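Diaminopimelate decarboxylase (Aquifex aeolicus, PDB 2P3E) probably catalyses the pyridoxal 5'-phosphate-dependent decarboxylation of meso-2,6-diaminopimelate to L-lysine, the last step of lysine biosynthesis by the diaminopimelate pathway. Local coordinates at residues Ala81-Val86 and Tyr92-Ala97. Numbering follows the deposited sequence.
Sequences AGADIV and YLAKKA
A83 and A94 meet methyl to methyl, CB to CB at 3.7 Å. The A83 methyl comes at its partner almost head-on, with its CA–CB bond aimed nearly straight at it, whereas the A94 methyl leaves the helix at a slant to the line of contact. Two such short side chains let strand 82-85 and helix 88-96 come close: A83 CA lies 6.4 Å from A94 CA.

I85, two residues further along the same face of the strand, flanks this pair. Its chi1 of 65° sets CG1 off the strand and so leaves CG2 pointing back along it toward A83, with that methyl 4.4 Å from A94 CB, while CG1 and CD1 rise roughly at right angles to that branch. The A94 methyl is therefore touched by A83 and, more lightly, by the CG2 branch of I85. I104 of the next strand packs against both I85 and A94, and V64 lies against A83, so the touching side chains lie in a buried apolar layer between helix and sheet.

D84 leaves the strand on the opposite face, toward C61, A63, V105 and E279. On the flank of the helix turned from the strand, the OH of Y92 makes a hydrogen bond to D411 of the second subunit.

Strand 82-85, helix 88-96 and strand 104-106 form a beta-alpha-beta unit, with 82-85 and 104-106 as parallel neighbours. The helix-to-strand packing on the outside of the sheet is that of the TIM-barrel-like, pyridoxal-binding domain of this decarboxylase family, whose predicted cofactor lysine, K65, has its side chain about 8 Å from that of I85.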
ATOM      1  N   ALA B  81     -17.021   6.997 -22.197  1.00 16.23           N
ATOM      2  CA  ALA B  81     -17.141   6.566 -20.796  1.00 15.59           C
ATOM      3  C   ALA B  81     -17.374   7.757 -19.911  1.00 15.42           C
ATOM      4  O   ALA B  81     -16.847   8.836 -20.160  1.00 15.01           O
ATOM      5  CB  ALA B  81     -15.894   5.813 -20.340  1.00 15.82           C
ATOM      6  N   GLY B  82     -18.183   7.554 -18.874  1.00 14.65           N
ATOM      7  CA  GLY B  82     -18.226   8.468 -17.757  1.00 14.25           C
ATOM      8  C   GLY B  82     -17.176   8.064 -16.732  1.00 13.74           C
ATOM      9  O   GLY B  82     -16.337   7.184 -16.986  1.00 13.47           O
ATOM     10  N   ALA B  83     -17.208   8.728 -15.589  1.00 13.38           N
ATOM     11  CA  ALA B  83     -16.304   8.404 -14.490  1.00 13.81           C
ATOM     12  C   ALA B  83     -17.064   8.344 -13.167  1.00 13.79           C
ATOM     13  O   ALA B  83     -17.808   9.266 -12.804  1.00 14.55           O
ATOM     14  CB  ALA B  83     -15.120   9.389 -14.419  1.00 12.52           C
ATOM     15  N   ASP B  84     -16.909   7.217 -12.486  1.00 13.76           N
ATOM     16  CA  ASP B  84     -17.359   7.044 -11.111  1.00 13.70           C
ATOM     17  C   ASP B  84     -16.146   7.346 -10.238  1.00 13.48           C
ATOM     18  O   ASP B  84     -15.152   6.614 -10.267  1.00 12.97           O
ATOM     19  CB  ASP B  84     -17.888   5.607 -10.929  1.00 14.03           C
ATOM     20  CG  ASP B  84     -17.917   5.135  -9.461  1.00 17.62           C
ATOM     21  OD1 ASP B  84     -18.227   5.910  -8.554  1.00 18.99           O
ATOM     22  OD2 ASP B  84     -17.606   3.948  -9.220  1.00 22.01           O
ATOM     23  N   ILE B  85     -16.226   8.445  -9.495  1.00 12.49           N
ATOM     24  CA  ILE B  85     -15.105   8.926  -8.703  1.00 13.34           C
ATOM     25  C   ILE B  85     -15.392   8.855  -7.216  1.00 13.35           C
ATOM     26  O   ILE B  85     -16.562   8.860  -6.815  1.00 13.92           O
ATOM     27  CB  ILE B  85     -14.708  10.389  -9.107  1.00 13.02           C
ATOM     28  CG1 ILE B  85     -15.844  11.386  -8.765  1.00 12.82           C
ATOM     29  CG2 ILE B  85     -14.314  10.422 -10.607  1.00 13.68           C
ATOM     30  CD1 ILE B  85     -15.449  12.881  -8.780  1.00 14.22           C
ATOM     31  N   VAL B  86     -14.328   8.771  -6.403  1.00 13.52           N
ATOM     32  CA  VAL B  86     -14.449   8.737  -4.937  1.00 13.60           C
ATOM     33  C   VAL B  86     -13.532   9.756  -4.231  1.00 13.64           C
ATOM     34  O   VAL B  86     -13.366   9.713  -3.021  1.00 13.98           O
ATOM     35  CB  VAL B  86     -14.204   7.279  -4.353  1.00 14.26           C
ATOM     36  CG1 VAL B  86     -15.197   6.281  -4.956  1.00 13.65           C
ATOM     37  CG2 VAL B  86     -12.787   6.820  -4.637  1.00 13.64           C
ATOM     38  N   TYR B  92     -10.058  15.389 -10.614  1.00 15.37           N
ATOM     39  CA  TYR B  92      -8.941  16.007 -11.356  1.00 16.70           C
ATOM     40  C   TYR B  92      -8.566  15.132 -12.535  1.00 17.12           C
ATOM     41  O   TYR B  92      -8.472  15.610 -13.671  1.00 17.63           O
ATOM     42  CB  TYR B  92      -7.758  16.244 -10.398  1.00 17.03           C
ATOM     43  CG  TYR B  92      -6.355  16.216 -10.995  1.00 18.93           C
ATOM     44  CD1 TYR B  92      -5.695  17.400 -11.328  1.00 20.74           C
ATOM     45  CD2 TYR B  92      -5.675  15.006 -11.173  1.00 19.44           C
ATOM     46  CE1 TYR B  92      -4.402  17.391 -11.863  1.00 20.72           C
ATOM     47  CE2 TYR B  92      -4.387  14.977 -11.725  1.00 22.22           C
ATOM     48  CZ  TYR B  92      -3.761  16.175 -12.059  1.00 20.65           C
ATOM     49  OH  TYR B  92      -2.486  16.138 -12.573  1.00 22.56           O
ATOM     50  N   LEU B  93      -8.391  13.842 -12.257  1.00 17.62           N
ATOM     51  CA  LEU B  93      -7.989  12.874 -13.257  1.00 18.43           C
ATOM     52  C   LEU B  93      -9.019  12.717 -14.360  1.00 18.47           C
ATOM     53  O   LEU B  93      -8.679  12.759 -15.549  1.00 18.54           O
ATOM     54  CB  LEU B  93      -7.736  11.549 -12.565  1.00 18.95           C
ATOM     55  CG  LEU B  93      -6.951  10.459 -13.265  1.00 20.95           C
ATOM     56  CD1 LEU B  93      -5.471  10.826 -13.370  1.00 19.83           C
ATOM     57  CD2 LEU B  93      -7.145   9.269 -12.387  1.00 22.96           C
ATOM     58  N   ALA B  94     -10.292  12.576 -13.979  1.00 18.41           N
ATOM     59  CA  ALA B  94     -11.368  12.423 -14.972  1.00 18.60           C
ATOM     60  C   ALA B  94     -11.385  13.647 -15.897  1.00 19.37           C
ATOM     61  O   ALA B  94     -11.443  13.507 -17.126  1.00 18.85           O
ATOM     62  CB  ALA B  94     -12.735  12.247 -14.268  1.00 17.74           C
ATOM     63  N   LYS B  95     -11.303  14.833 -15.290  1.00 20.35           N
ATOM     64  CA  LYS B  95     -11.335  16.104 -16.036  1.00 22.92           C
ATOM     65  C   LYS B  95     -10.148  16.283 -16.985  1.00 23.60           C
ATOM     66  O   LYS B  95     -10.335  16.699 -18.126  1.00 24.92           O
ATOM     67  CB  LYS B  95     -11.481  17.301 -15.079  1.00 22.51           C
ATOM     68  CG  LYS B  95     -12.910  17.464 -14.538  1.00 23.67           C
ATOM     69  CD  LYS B  95     -12.985  18.387 -13.313  1.00 24.60           C
ATOM     70  CE  LYS B  95     -12.999  19.855 -13.685  1.00 27.00           C
ATOM     71  NZ  LYS B  95     -13.236  20.735 -12.497  1.00 28.61           N
ATOM     72  N   LYS B  96      -8.946  15.931 -16.521  1.00 25.17           N
ATOM     73  CA  LYS B  96      -7.735  15.954 -17.335  1.00 26.00           C
ATOM     74  C   LYS B  96      -7.811  14.990 -18.497  1.00 26.23           C
ATOM     75  O   LYS B  96      -7.235  15.250 -19.566  1.00 26.88           O
ATOM     76  CB  LYS B  96      -6.506  15.576 -16.501  1.00 27.28           C
ATOM     77  CG  LYS B  96      -5.970  16.681 -15.618  1.00 29.87           C
ATOM     78  CD  LYS B  96      -4.964  17.550 -16.356  1.00 33.68           C
ATOM     79  CE  LYS B  96      -4.344  18.539 -15.391  1.00 34.13           C
ATOM     80  NZ  LYS B  96      -3.580  19.596 -16.122  1.00 36.56           N
ATOM     81  N   ALA B  97      -8.494  13.868 -18.286  1.00 24.60           N
ATOM     82  CA  ALA B  97      -8.679  12.882 -19.344  1.00 24.10           C
ATOM     83  C   ALA B  97      -9.811  13.226 -20.321  1.00 23.01           C
ATOM     84  O   ALA B  97     -10.105  12.447 -21.230  1.00 23.74           O
ATOM     85  CB  ALA B  97      -8.883  11.485 -18.736  1.00 23.70           C
TER